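Local coordinates for protein glutamate--tRNA ligase (Methanothermobacter thermautotrophicus, PDB 3AII) that attaches glutamate to tRNA, first activating the amino acid with ATP to form Glu-AMP and then transferring it to the acceptor end of the tRNA, at residues G362-A367 and E398-R403; E425-P430 and I435-L440; H492-E497 and R513-A518. One frame throughout, in Å; residues are numbered along the deposited sequence.

Contact 1: G362-A367 and E398-R403; sequences GIRPEA and EEEARR
Arg364 and Glu400 reach for each other from opposite directions and form a salt bridge, with Arg364 NH1 2.8 Å from Glu400 OE2. The guanidinium presents an edge to OE2, close to its own plane, while the carboxylate is turned almost perpendicular, the two planes standing 87° apart. The finer geometry is doubtful: NH1 lies about equally near both carboxylate oxygens and implausibly close to CD, and Arg364 was modelled in two conformers. The two conformers are consistent with a mobile charge contact, and the pair buries only 77 Å² in all.

Both chains need their length to bridge the gap. Glu400 sets CG between its backbone N and carbonyl carbon (chi1 65°) and then runs out straight, so that the carboxylate stands well clear of its own loop. Arg364 bends at CB-CG before its outer part stretches toward the glutamate, and its side chain also touches Ile396 and Leu397 of helix 386-397.

The next shell holds the arginine's backbone in place. Gly362 ends the preceding helix in a Schellman motif, and two residues on Arg364 takes the N-cap position of the next helix, where its carbonyl O receives a weak bond from Ala367 N. Asn393 spans this turn, its OD1 accepting from Arg364 N and its ND2 donating to Gly362 O.

The bridge spans from the turn between helices 355-360 and 365-375 to the loop that follows helix 386-397 and leads into strand 402-408. It is a surface contact where the helical region passes into the anticodon-binding part, with Ala401 packed on Phe536 of strand 535-541.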
ATOM      1  N   GLY A 362       3.026 -12.346   2.510  1.00 15.42           N
ATOM      2  CA  GLY A 362       2.535 -13.293   1.520  1.00 15.33           C
ATOM      3  C   GLY A 362       1.224 -12.901   0.863  1.00 19.08           C
ATOM      4  O   GLY A 362       0.560 -13.735   0.235  1.00 19.86           O
ATOM      5  N   ILE A 363       0.836 -11.637   0.994  1.00 15.22           N
ATOM      6  CA  ILE A 363      -0.288 -11.141   0.203  1.00 15.44           C
ATOM      7  C   ILE A 363       0.164 -10.951  -1.251  1.00 16.77           C
ATOM      8  O   ILE A 363       1.164 -10.278  -1.517  1.00 19.88           O
ATOM      9  CB  ILE A 363      -0.814  -9.802   0.735  1.00 20.78           C
ATOM     10  CG1 ILE A 363      -1.188  -9.913   2.220  1.00 24.46           C
ATOM     11  CG2 ILE A 363      -1.984  -9.325  -0.118  1.00 21.07           C
ATOM     12  CD1 ILE A 363      -2.242 -10.946   2.519  1.00 26.41           C
ATOM     13  N   ARG A 364      -0.578 -11.524  -2.194  1.00 16.06           N
ATOM     14  CA  ARG A 364      -0.229 -11.488  -3.622  0.54 21.73           C
ATOM     15  C   ARG A 364      -0.660 -10.191  -4.305  1.00 17.23           C
ATOM     16  O   ARG A 364      -1.751  -9.676  -4.036  1.00 18.97           O
ATOM     17  CB  ARG A 364      -0.907 -12.652  -4.353  0.54 20.37           C
ATOM     18  CG  ARG A 364      -0.443 -14.039  -3.941  0.54 20.86           C
ATOM     19  CD  ARG A 364       0.762 -14.486  -4.757  0.54 30.70           C
ATOM     20  NE  ARG A 364       0.970 -15.927  -4.646  0.54 38.41           N
ATOM     21  CZ  ARG A 364       0.777 -16.794  -5.636  0.54 19.78           C
ATOM     22  NH1 ARG A 364       0.994 -18.083  -5.434  0.54 49.23           N
ATOM     23  NH2 ARG A 364       0.389 -16.368  -6.831  0.54 28.58           N
ATOM     24  N   PRO A 365       0.164  -9.673  -5.224  1.00 18.28           N
ATOM     25  CA  PRO A 365      -0.250  -8.435  -5.884  1.00 18.52           C
ATOM     26  C   PRO A 365      -1.503  -8.645  -6.731  1.00 19.71           C
ATOM     27  O   PRO A 365      -2.278  -7.704  -6.902  1.00 21.85           O
ATOM     28  CB  PRO A 365       0.962  -8.066  -6.756  1.00 22.39           C
ATOM     29  CG  PRO A 365       1.755  -9.333  -6.895  1.00 20.78           C
ATOM     30  CD  PRO A 365       1.507 -10.118  -5.626  1.00 18.49           C
ATOM     31  N   GLU A 366      -1.702  -9.862  -7.233  1.00 20.66           N
ATOM     32  CA  GLU A 366      -2.879 -10.221  -8.020  0.54 25.35           C
ATOM     33  C   GLU A 366      -4.165 -10.032  -7.217  1.00 20.30           C
ATOM     34  O   GLU A 366      -5.219  -9.690  -7.767  1.00 23.06           O
ATOM     35  CB  GLU A 366      -2.771 -11.679  -8.483  0.54 27.23           C
ATOM     36  CG  GLU A 366      -1.709 -11.941  -9.558  0.54 33.66           C
ATOM     37  CD  GLU A 366      -0.271 -11.922  -9.040  0.54 38.73           C
ATOM     38  OE1 GLU A 366      -0.033 -12.202  -7.842  0.54 13.11           O
ATOM     39  OE2 GLU A 366       0.636 -11.637  -9.853  0.54 50.64           O
ATOM     40  N   ALA A 367      -4.076 -10.297  -5.911  1.00 21.47           N
ATOM     41  CA  ALA A 367      -5.222 -10.123  -5.015  1.00 18.20           C
ATOM     42  C   ALA A 367      -5.590  -8.643  -4.931  1.00 22.22           C
ATOM     43  O   ALA A 367      -6.768  -8.277  -4.957  1.00 22.29           O
ATOM     44  CB  ALA A 367      -4.913 -10.670  -3.619  1.00 18.56           C
ATOM     45  N   GLU A 398      -4.875 -20.983  -1.397  1.00 17.72           N
ATOM     46  CA  GLU A 398      -5.391 -22.288  -0.991  1.00 19.49           C
ATOM     47  C   GLU A 398      -5.236 -23.316  -2.102  1.00 22.92           C
ATOM     48  O   GLU A 398      -5.360 -24.511  -1.856  1.00 25.12           O
ATOM     49  CB  GLU A 398      -6.844 -22.212  -0.503  1.00 22.81           C
ATOM     50  CG  GLU A 398      -7.856 -22.004  -1.594  1.00 34.46           C
ATOM     51  CD  GLU A 398      -9.236 -21.707  -1.042  1.00 33.25           C
ATOM     52  OE1 GLU A 398      -9.395 -21.710   0.202  1.00 38.38           O
ATOM     53  OE2 GLU A 398     -10.156 -21.469  -1.853  1.00 42.57           O
ATOM     54  N   GLU A 399      -4.938 -22.859  -3.312  1.00 23.67           N
ATOM     55  CA  GLU A 399      -4.816 -23.780  -4.435  1.00 28.67           C
ATOM     56  C   GLU A 399      -3.393 -24.265  -4.662  1.00 27.89           C
ATOM     57  O   GLU A 399      -3.167 -25.172  -5.462  1.00 32.12           O
ATOM     58  CB  GLU A 399      -5.364 -23.155  -5.720  1.00 32.41           C
ATOM     59  CG  GLU A 399      -6.876 -22.972  -5.715  1.00 36.63           C
ATOM     60  CD  GLU A 399      -7.626 -24.256  -5.390  1.00 58.04           C
ATOM     61  OE1 GLU A 399      -8.776 -24.166  -4.906  1.00 73.14           O
ATOM     62  OE2 GLU A 399      -7.070 -25.355  -5.609  1.00 65.34           O
ATOM     63  N   GLU A 400      -2.426 -23.674  -3.970  1.00 23.86           N
ATOM     64  CA  GLU A 400      -1.040 -24.024  -4.251  1.00 28.78           C
ATOM     65  C   GLU A 400      -0.105 -24.062  -3.049  1.00 26.85           C
ATOM     66  O   GLU A 400       0.964 -24.664  -3.129  1.00 23.85           O
ATOM     67  CB  GLU A 400      -0.461 -23.090  -5.311  1.00 29.55           C
ATOM     68  CG  GLU A 400      -0.366 -21.637  -4.873  1.00 30.30           C
ATOM     69  CD  GLU A 400       0.254 -20.753  -5.941  1.00 67.23           C
ATOM     70  OE1 GLU A 400      -0.503 -20.075  -6.670  1.00 64.47           O
ATOM     71  OE2 GLU A 400       1.498 -20.736  -6.052  1.00 71.01           O
ATOM     72  N   ALA A 401      -0.484 -23.422  -1.948  1.00 21.93           N
ATOM     73  CA  ALA A 401       0.427 -23.318  -0.810  1.00 18.71           C
ATOM     74  C   ALA A 401       0.665 -24.677  -0.136  1.00 17.30           C
ATOM     75  O   ALA A 401      -0.291 -25.365   0.239  1.00 18.17           O
ATOM     76  CB  ALA A 401      -0.109 -22.309   0.215  1.00 17.34           C
ATOM     77  N   ARG A 402       1.933 -25.045   0.048  1.00 15.65           N
ATOM     78  CA  ARG A 402       2.289 -26.317   0.685  1.00 13.03           C
ATOM     79  C   ARG A 402       1.838 -26.314   2.142  1.00 12.58           C
ATOM     80  O   ARG A 402       1.916 -25.281   2.814  1.00 14.23           O
ATOM     81  CB  ARG A 402       3.805 -26.554   0.617  1.00 14.13           C
ATOM     82  CG  ARG A 402       4.336 -26.631  -0.807  1.00 18.11           C
ATOM     83  CD  ARG A 402       5.867 -26.567  -0.848  1.00 19.80           C
ATOM     84  NE  ARG A 402       6.498 -27.816  -0.432  1.00 20.91           N
ATOM     85  CZ  ARG A 402       6.914 -28.765  -1.269  1.00 22.69           C
ATOM     86  NH1 ARG A 402       7.474 -29.870  -0.797  1.00 17.88           N
ATOM     87  NH2 ARG A 402       6.766 -28.609  -2.582  1.00 22.16           N
ATOM     88  N   ARG A 403       1.393 -27.470   2.612  1.00 11.43           N
ATOM     89  CA  ARG A 403       0.842 -27.598   3.959  0.59 14.07           C
ATOM     90  C   ARG A 403       1.825 -28.207   4.951  1.00 13.13           C
ATOM     91  O   ARG A 403       2.451 -29.231   4.671  1.00 14.17           O
ATOM     92  CB  ARG A 403      -0.420 -28.459   3.937  0.59 14.69           C
ATOM     93  CG  ARG A 403      -1.575 -27.860   3.139  0.59 19.82           C
ATOM     94  CD  ARG A 403      -2.823 -28.722   3.308  0.59 14.82           C
ATOM     95  NE  ARG A 403      -2.546 -30.142   3.139  0.59 18.11           N
ATOM     96  CZ  ARG A 403      -3.456 -31.097   3.324  0.59 16.39           C
ATOM     97  NH1 ARG A 403      -4.687 -30.761   3.676  0.59 17.85           N
ATOM     98  NH2 ARG A 403      -3.144 -32.374   3.166  0.59  8.62           N
TER

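Contact 2: E425-P430 and I435-L440; sequences ERPLHP and IGNRVL
Arg426 and Arg438 are paired across a beta hairpin built from strands 422-427 and 437-442, their side chains side by side on one face, and their backbones form an antiparallel hydrogen-bonded pair: Arg426 N to Arg438 O at 3.0 Å, Arg438 N to Arg426 O at 2.8 Å. Beyond the strands, Leu428 N donates to Gly436 O at 3.0 Å.

The tight part lies on the arginine side. Arg426 places CG anti to its backbone N (chi1 179°) and runs straight as far as NE, whereas Arg438 bends at chi2 and again at chi3. The two bends bring Arg438 NH2 back alongside Arg426 CG at 3.5 Å, the guanidinium planes almost perpendicular. Acidic neighbours probably offset the gathered charge: Arg426 pairs with Asp462 and Glu532, Arg438 with Glu517 and Glu532. Leu428 fills in beside them, CD2 lying on the Arg438 methylenes CG and CD, while its CB meets Ile435 CD1 at 3.6 Å. Beyond it His429 donates from NE2 to Glu398 O, linking this end of the hairpin to the loop before strand 402-408.

The other face is looser and exposed. Glu425 and Val439 form a non-hydrogen-bonded pair there and point the same way, with no closer side-chain approach than about 4 Å. Asn437 supplies this side with its one direct hydrogen bond between side chains: ND2 to Glu425 OE1, 2.9 Å, nearly straight at 176°, in the amide plane and almost in line with the C-O bond. The other carboxylate oxygen, OE2, bridges to Arg423.

Pro427 O shows how a carbonyl can serve two cations: Arg403 NH2 donates to it, and so does Arg438 NH2 at 3.1 Å, the latter from above the carbonyl plane.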
ATOM      1  N   GLU A 425       1.066 -40.665   6.574  1.00 15.52           N
ATOM      2  CA  GLU A 425       1.274 -39.859   5.363  1.00 15.44           C
ATOM      3  C   GLU A 425       0.162 -38.846   5.169  1.00 16.74           C
ATOM      4  O   GLU A 425      -1.024 -39.169   5.298  1.00 19.33           O
ATOM      5  CB  GLU A 425       1.382 -40.710   4.081  1.00 22.01           C
ATOM      6  CG  GLU A 425       2.642 -41.543   3.971  1.00 24.81           C
ATOM      7  CD  GLU A 425       3.022 -41.909   2.520  1.00 27.81           C
ATOM      8  OE1 GLU A 425       2.332 -41.500   1.557  1.00 24.90           O
ATOM      9  OE2 GLU A 425       4.035 -42.618   2.343  1.00 26.10           O
ATOM     10  N   ARG A 426       0.547 -37.628   4.807  1.00 14.13           N
ATOM     11  CA  ARG A 426      -0.413 -36.574   4.550  1.00 14.55           C
ATOM     12  C   ARG A 426       0.079 -35.714   3.383  1.00 12.56           C
ATOM     13  O   ARG A 426       1.233 -35.276   3.373  1.00 13.41           O
ATOM     14  CB  ARG A 426      -0.619 -35.726   5.812  1.00 14.15           C
ATOM     15  CG  ARG A 426      -1.595 -34.558   5.626  1.00 15.92           C
ATOM     16  CD  ARG A 426      -2.002 -33.976   6.993  1.00 13.92           C
ATOM     17  NE  ARG A 426      -2.989 -32.905   6.867  1.00 14.29           N
ATOM     18  CZ  ARG A 426      -4.302 -33.092   6.742  1.00 16.16           C
ATOM     19  NH1 ARG A 426      -5.114 -32.045   6.637  1.00 21.62           N
ATOM     20  NH2 ARG A 426      -4.806 -34.315   6.713  1.00 16.31           N
ATOM     21  N   PRO A 427      -0.777 -35.477   2.377  1.00 14.16           N
ATOM     22  CA  PRO A 427      -0.322 -34.672   1.241  1.00 12.43           C
ATOM     23  C   PRO A 427       0.195 -33.291   1.604  1.00 12.90           C
ATOM     24  O   PRO A 427      -0.349 -32.577   2.463  1.00 13.86           O
ATOM     25  CB  PRO A 427      -1.590 -34.517   0.390  1.00 16.11           C
ATOM     26  CG  PRO A 427      -2.375 -35.760   0.715  1.00 15.44           C
ATOM     27  CD  PRO A 427      -2.144 -35.984   2.174  1.00 17.21           C
ATOM     28  N   LEU A 428       1.259 -32.896   0.926  1.00 12.70           N
ATOM     29  CA  LEU A 428       1.671 -31.506   0.963  1.00 14.07           C
ATOM     30  C   LEU A 428       0.600 -30.584   0.378  1.00 15.69           C
ATOM     31  O   LEU A 428       0.443 -29.457   0.825  1.00 16.68           O
ATOM     32  CB  LEU A 428       3.010 -31.334   0.247  1.00 13.63           C
ATOM     33  CG  LEU A 428       4.158 -31.800   1.155  1.00 14.88           C
ATOM     34  CD1 LEU A 428       5.315 -32.360   0.310  1.00 17.40           C
ATOM     35  CD2 LEU A 428       4.659 -30.627   1.998  1.00 11.57           C
ATOM     36  N   HIS A 429      -0.127 -31.062  -0.627  1.00 16.92           N
ATOM     37  CA  HIS A 429      -1.292 -30.329  -1.113  1.00 15.04           C
ATOM     38  C   HIS A 429      -2.234 -31.294  -1.821  1.00 18.20           C
ATOM     39  O   HIS A 429      -1.834 -31.942  -2.778  1.00 18.49           O
ATOM     40  CB  HIS A 429      -0.897 -29.207  -2.070  1.00 16.93           C
ATOM     41  CG  HIS A 429      -1.999 -28.228  -2.285  1.00 18.69           C
ATOM     42  ND1 HIS A 429      -3.155 -28.558  -2.955  1.00 20.67           N
ATOM     43  CD2 HIS A 429      -2.151 -26.948  -1.870  1.00 24.70           C
ATOM     44  CE1 HIS A 429      -3.965 -27.514  -2.967  1.00 25.73           C
ATOM     45  NE2 HIS A 429      -3.377 -26.525  -2.318  1.00 24.09           N
ATOM     46  N   PRO A 430      -3.486 -31.393  -1.347  1.00 20.17           N
ATOM     47  CA  PRO A 430      -4.411 -32.407  -1.876  1.00 21.94           C
ATOM     48  C   PRO A 430      -4.662 -32.294  -3.387  1.00 24.97           C
ATOM     49  O   PRO A 430      -5.003 -33.302  -4.013  1.00 32.05           O
ATOM     50  CB  PRO A 430      -5.707 -32.158  -1.089  1.00 29.64           C
ATOM     51  CG  PRO A 430      -5.557 -30.787  -0.493  1.00 44.74           C
ATOM     52  CD  PRO A 430      -4.087 -30.611  -0.252  1.00 25.13           C
ATOM     53  N   ILE A 435       3.854 -33.084  -5.798  1.00 15.68           N
ATOM     54  CA  ILE A 435       4.820 -32.782  -4.750  1.00 16.00           C
ATOM     55  C   ILE A 435       4.792 -33.815  -3.617  1.00 18.35           C
ATOM     56  O   ILE A 435       5.641 -33.782  -2.719  1.00 18.50           O
ATOM     57  CB  ILE A 435       4.680 -31.328  -4.219  1.00 15.25           C
ATOM     58  CG1 ILE A 435       3.298 -31.111  -3.615  1.00 14.09           C
ATOM     59  CG2 ILE A 435       4.969 -30.307  -5.347  1.00 18.64           C
ATOM     60  CD1 ILE A 435       3.138 -29.750  -2.929  1.00 15.16           C
ATOM     61  N   GLY A 436       3.839 -34.747  -3.659  1.00 12.71           N
ATOM     62  CA  GLY A 436       3.896 -35.886  -2.760  1.00 17.73           C
ATOM     63  C   GLY A 436       3.384 -35.674  -1.347  1.00 14.15           C
ATOM     64  O   GLY A 436       2.693 -34.685  -1.060  1.00 15.23           O
ATOM     65  N   ASN A 437       3.720 -36.621  -0.476  1.00 13.82           N
ATOM     66  CA  ASN A 437       3.166 -36.636   0.879  1.00 14.49           C
ATOM     67  C   ASN A 437       4.245 -36.428   1.923  1.00 14.82           C
ATOM     68  O   ASN A 437       5.343 -36.976   1.800  1.00 17.28           O
ATOM     69  CB  ASN A 437       2.487 -37.970   1.161  1.00 15.56           C
ATOM     70  CG  ASN A 437       1.246 -38.186   0.324  1.00 16.75           C
ATOM     71  OD1 ASN A 437       0.683 -37.248  -0.209  1.00 18.88           O
ATOM     72  ND2 ASN A 437       0.814 -39.446   0.213  1.00 23.92           N
ATOM     73  N   ARG A 438       3.929 -35.658   2.965  1.00 13.79           N
ATOM     74  CA  ARG A 438       4.765 -35.687   4.168  1.00 14.27           C
ATOM     75  C   ARG A 438       4.607 -37.027   4.873  1.00 13.61           C
ATOM     76  O   ARG A 438       3.539 -37.641   4.835  1.00 13.55           O
ATOM     77  CB  ARG A 438       4.367 -34.570   5.141  1.00 11.08           C
ATOM     78  CG  ARG A 438       4.380 -33.171   4.574  1.00 11.83           C
ATOM     79  CD  ARG A 438       2.987 -32.549   4.597  1.00 15.97           C
ATOM     80  NE  ARG A 438       2.557 -32.266   5.973  1.00 16.31           N
ATOM     81  CZ  ARG A 438       1.339 -31.848   6.290  1.00 16.51           C
ATOM     82  NH1 ARG A 438       1.041 -31.570   7.552  1.00 16.13           N
ATOM     83  NH2 ARG A 438       0.418 -31.717   5.344  1.00 12.72           N
ATOM     84  N   VAL A 439       5.678 -37.489   5.515  1.00 12.73           N
ATOM     85  CA  VAL A 439       5.651 -38.708   6.304  1.00 15.00           C
ATOM     86  C   VAL A 439       6.034 -38.326   7.701  1.00 22.69           C
ATOM     87  O   VAL A 439       7.126 -37.803   7.941  1.00 20.44           O
ATOM     88  CB  VAL A 439       6.627 -39.765   5.766  1.00 13.48           C
ATOM     89  CG1 VAL A 439       6.530 -41.051   6.579  1.00 16.33           C
ATOM     90  CG2 VAL A 439       6.314 -40.025   4.293  1.00 14.07           C
ATOM     91  N   LEU A 440       5.111 -38.558   8.617  1.00 16.50           N
ATOM     92  CA  LEU A 440       5.309 -38.215  10.019  1.00 17.80           C
ATOM     93  C   LEU A 440       5.369 -39.494  10.820  1.00 19.42           C
ATOM     94  O   LEU A 440       4.470 -40.330  10.732  1.00 21.89           O
ATOM     95  CB  LEU A 440       4.146 -37.375  10.523  1.00 15.20           C
ATOM     96  CG  LEU A 440       3.945 -36.040   9.804  1.00 21.56           C
ATOM     97  CD1 LEU A 440       2.851 -35.223  10.450  1.00 26.05           C
ATOM     98  CD2 LEU A 440       5.235 -35.266   9.821  1.00 24.07           C
TER
HETATM   99  O   HOH W   1       0.665 -33.289  -2.311  1.00 15.79           O

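Contact 3: H492-E497 and R513-A518; sequences HWVPAE and RGVIEA
Val494 and Val515 supply the apolar component, with Val494 CB 4.2 Å from Val515 CG2. Val515 turns that methyl into the position between its backbone N and carbonyl carbon (chi1 -67° for CG1), which brings it round toward Val494. The meeting of methyls is a light one. Ala499 touches both valines and Tyr447 touches Val515, in a buried setting.

The remaining direct contacts are van der Waals ones, from Val494 methyls to the opposing backbone. Val494 spreads its two branches along the other chain: CG2 lies 3.9 Å from Val515 O, and CG1 is equally far from Ile516 O and from Glu517 CA. One beta-branched residue therefore covers three successive residues as strand 511-516 ends.

The chains belong to different sheets. Strand 489-495 pairs with 445-449, as in the backbone bonding of Val494 with Tyr447, whereas strand 511-516 lies between 402-408 and 500-505, Val515 bonding to Ala407. The contact thus packs one against the other the two beta barrels expected of the anticodon-binding region in this archaeal type of enzyme, close to the GlnRS pattern. Ile516 points away from the other segment, and its side chain rests on Leu500 and Ala502 of strand 500-505.

Polar links are indirect and weak. One water donates to Pro495 O at 3.3 Å and accepts from Ala518 N at 3.4 Å, spanning from the end of strand 489-495 to the turn after strand 511-516. Glu517 directs its carboxylate elsewhere: OE2 takes the backbone N-H of Phe405, in strand 402-408, and the Glu517 side chain also touches Leu440.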
ATOM      1  N   HIS A 492      -3.785 -30.615  15.080  1.00 16.10           N
ATOM      2  CA  HIS A 492      -2.502 -30.815  14.411  1.00 16.42           C
ATOM      3  C   HIS A 492      -1.451 -31.109  15.469  1.00 18.77           C
ATOM      4  O   HIS A 492      -1.694 -30.920  16.670  1.00 18.24           O
ATOM      5  CB  HIS A 492      -2.123 -29.638  13.493  1.00 14.88           C
ATOM      6  CG  HIS A 492      -2.063 -28.307  14.178  1.00 18.78           C
ATOM      7  ND1 HIS A 492      -3.182 -27.664  14.655  1.00 16.08           N
ATOM      8  CD2 HIS A 492      -1.020 -27.471  14.413  1.00 19.14           C
ATOM      9  CE1 HIS A 492      -2.832 -26.500  15.181  1.00 18.29           C
ATOM     10  NE2 HIS A 492      -1.524 -26.361  15.045  1.00 18.47           N
ATOM     11  N   TRP A 493      -0.301 -31.600  15.032  1.00 14.60           N
ATOM     12  CA  TRP A 493       0.676 -32.187  15.947  1.00 14.19           C
ATOM     13  C   TRP A 493       2.023 -32.342  15.250  1.00 17.13           C
ATOM     14  O   TRP A 493       2.100 -32.370  14.017  1.00 16.49           O
ATOM     15  CB  TRP A 493       0.169 -33.549  16.466  1.00 16.03           C
ATOM     16  CG  TRP A 493      -0.018 -34.540  15.350  1.00 15.71           C
ATOM     17  CD1 TRP A 493      -1.059 -34.596  14.457  1.00 16.25           C
ATOM     18  CD2 TRP A 493       0.890 -35.574  14.976  1.00 16.74           C
ATOM     19  NE1 TRP A 493      -0.855 -35.638  13.565  1.00 16.00           N
ATOM     20  CE2 TRP A 493       0.336 -36.242  13.862  1.00 16.72           C
ATOM     21  CE3 TRP A 493       2.115 -36.016  15.484  1.00 17.93           C
ATOM     22  CZ2 TRP A 493       0.983 -37.321  13.239  1.00 18.58           C
ATOM     23  CZ3 TRP A 493       2.746 -37.090  14.872  1.00 20.60           C
ATOM     24  CH2 TRP A 493       2.173 -37.731  13.764  1.00 15.44           C
ATOM     25  N   VAL A 494       3.086 -32.415  16.043  1.00 14.34           N
ATOM     26  CA  VAL A 494       4.437 -32.586  15.521  1.00 17.98           C
ATOM     27  C   VAL A 494       5.171 -33.689  16.294  1.00 17.18           C
ATOM     28  O   VAL A 494       5.228 -33.651  17.522  1.00 18.22           O
ATOM     29  CB  VAL A 494       5.239 -31.276  15.644  1.00 13.77           C
ATOM     30  CG1 VAL A 494       6.628 -31.457  15.040  1.00 18.14           C
ATOM     31  CG2 VAL A 494       4.495 -30.108  14.955  1.00 16.74           C
ATOM     32  N   PRO A 495       5.732 -34.682  15.581  1.00 16.58           N
ATOM     33  CA  PRO A 495       6.534 -35.719  16.243  1.00 19.77           C
ATOM     34  C   PRO A 495       7.672 -35.073  17.027  1.00 18.82           C
ATOM     35  O   PRO A 495       8.363 -34.203  16.496  1.00 18.60           O
ATOM     36  CB  PRO A 495       7.107 -36.530  15.074  1.00 22.07           C
ATOM     37  CG  PRO A 495       6.190 -36.283  13.922  1.00 23.37           C
ATOM     38  CD  PRO A 495       5.599 -34.902  14.127  1.00 17.66           C
ATOM     39  N   ALA A 496       7.884 -35.487  18.269  1.00 17.99           N
ATOM     40  CA  ALA A 496       8.854 -34.785  19.109  1.00 22.12           C
ATOM     41  C   ALA A 496      10.291 -34.932  18.608  1.00 20.64           C
ATOM     42  O   ALA A 496      11.093 -33.994  18.708  1.00 25.93           O
ATOM     43  CB  ALA A 496       8.744 -35.250  20.545  1.00 27.80           C
ATOM     44  N   GLU A 497      10.616 -36.104  18.072  1.00 19.31           N
ATOM     45  CA  GLU A 497      12.003 -36.436  17.759  1.00 28.03           C
ATOM     46  C   GLU A 497      12.606 -35.534  16.690  1.00 32.87           C
ATOM     47  O   GLU A 497      13.803 -35.231  16.716  1.00 28.78           O
ATOM     48  CB  GLU A 497      12.125 -37.900  17.324  1.00 25.96           C
ATOM     49  CG  GLU A 497      11.963 -38.902  18.461  1.00 29.60           C
ATOM     50  CD  GLU A 497      10.513 -39.272  18.762  1.00 42.08           C
ATOM     51  OE1 GLU A 497       9.580 -38.715  18.141  1.00 26.70           O
ATOM     52  OE2 GLU A 497      10.311 -40.142  19.633  1.00 43.77           O
ATOM     53  N   ARG A 513       5.828 -18.325  19.080  1.00 19.48           N
ATOM     54  CA  ARG A 513       6.873 -19.353  19.005  1.00 17.96           C
ATOM     55  C   ARG A 513       6.277 -20.744  19.043  1.00 16.36           C
ATOM     56  O   ARG A 513       5.245 -20.959  19.676  1.00 24.63           O
ATOM     57  CB  ARG A 513       7.857 -19.213  20.168  1.00 23.41           C
ATOM     58  CG  ARG A 513       8.504 -17.847  20.281  1.00 36.77           C
ATOM     59  CD  ARG A 513       9.834 -17.952  21.004  1.00 46.15           C
ATOM     60  NE  ARG A 513      10.541 -16.676  21.017  1.00 75.17           N
ATOM     61  CZ  ARG A 513      11.830 -16.541  21.304  1.00 86.61           C
ATOM     62  NH1 ARG A 513      12.560 -17.609  21.599  1.00 83.49           N
ATOM     63  NH2 ARG A 513      12.391 -15.339  21.290  1.00 76.44           N
ATOM     64  N   GLY A 514       6.928 -21.692  18.378  1.00 20.40           N
ATOM     65  CA  GLY A 514       6.451 -23.067  18.406  1.00 20.14           C
ATOM     66  C   GLY A 514       7.404 -24.009  17.710  1.00 17.00           C
ATOM     67  O   GLY A 514       8.592 -23.719  17.578  1.00 17.31           O
ATOM     68  N   VAL A 515       6.871 -25.151  17.279  1.00 14.42           N
ATOM     69  CA  VAL A 515       7.648 -26.119  16.531  1.00 14.78           C
ATOM     70  C   VAL A 515       6.907 -26.483  15.253  1.00 14.81           C
ATOM     71  O   VAL A 515       5.685 -26.394  15.185  1.00 15.62           O
ATOM     72  CB  VAL A 515       7.974 -27.388  17.345  1.00 19.29           C
ATOM     73  CG1 VAL A 515       8.932 -27.047  18.494  1.00 20.59           C
ATOM     74  CG2 VAL A 515       6.692 -28.041  17.875  1.00 19.06           C
ATOM     75  N   ILE A 516       7.667 -26.892  14.247  1.00 17.82           N
ATOM     76  CA  ILE A 516       7.093 -27.239  12.954  1.00 13.47           C
ATOM     77  C   ILE A 516       7.654 -28.594  12.523  1.00 15.28           C
ATOM     78  O   ILE A 516       8.731 -29.001  12.948  1.00 16.10           O
ATOM     79  CB  ILE A 516       7.378 -26.105  11.911  1.00 17.37           C
ATOM     80  CG1 ILE A 516       6.555 -26.292  10.628  1.00 16.76           C
ATOM     81  CG2 ILE A 516       8.893 -25.982  11.628  1.00 16.03           C
ATOM     82  CD1 ILE A 516       6.514 -25.045   9.725  1.00 14.74           C
ATOM     83  N   GLU A 517       6.908 -29.312  11.698  1.00 15.90           N
ATOM     84  CA  GLU A 517       7.356 -30.626  11.271  1.00 16.48           C
ATOM     85  C   GLU A 517       8.628 -30.571  10.406  1.00 15.95           C
ATOM     86  O   GLU A 517       8.915 -29.562   9.765  1.00 18.43           O
ATOM     87  CB  GLU A 517       6.224 -31.358  10.556  1.00 18.09           C
ATOM     88  CG  GLU A 517       5.933 -30.825   9.174  1.00 15.73           C
ATOM     89  CD  GLU A 517       4.751 -31.537   8.555  1.00 20.18           C
ATOM     90  OE1 GLU A 517       4.963 -32.512   7.803  1.00 18.30           O
ATOM     91  OE2 GLU A 517       3.612 -31.122   8.838  1.00 18.15           O
ATOM     92  N   ALA A 518       9.378 -31.677  10.429  1.00 18.03           N
ATOM     93  CA  ALA A 518      10.684 -31.779   9.777  1.00 25.72           C
ATOM     94  C   ALA A 518      10.726 -31.325   8.328  1.00 23.88           C
ATOM     95  O   ALA A 518      11.692 -30.690   7.899  1.00 20.77           O
ATOM     96  CB  ALA A 518      11.212 -33.219   9.886  1.00 28.11           C
TER
HETATM   97  O   HOH W   2       8.645 -33.484  13.268  1.00 34.69           O

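In the fold
The three contacts follow one another along the chain, each closing before the next opens, and step away from the helical part into the anticodon-binding region. Contacts 1 and 2 have centres about 18 Å apart and are joined directly, Arg403 N probably bonding to Leu428 O. Contacts 2 and 3, with centres about 15 Å apart, touch through the packing of Leu440 on Trp493 and Pro495. Contacts 1 and 3, centres about 23 Å apart, do not touch, but strands 402-408 and 511-516 are neighbours in one sheet. The hairpin of contact 2 therefore lies against both beta sheets, tying the entry to the anticodon-binding region to the junction between its two halves.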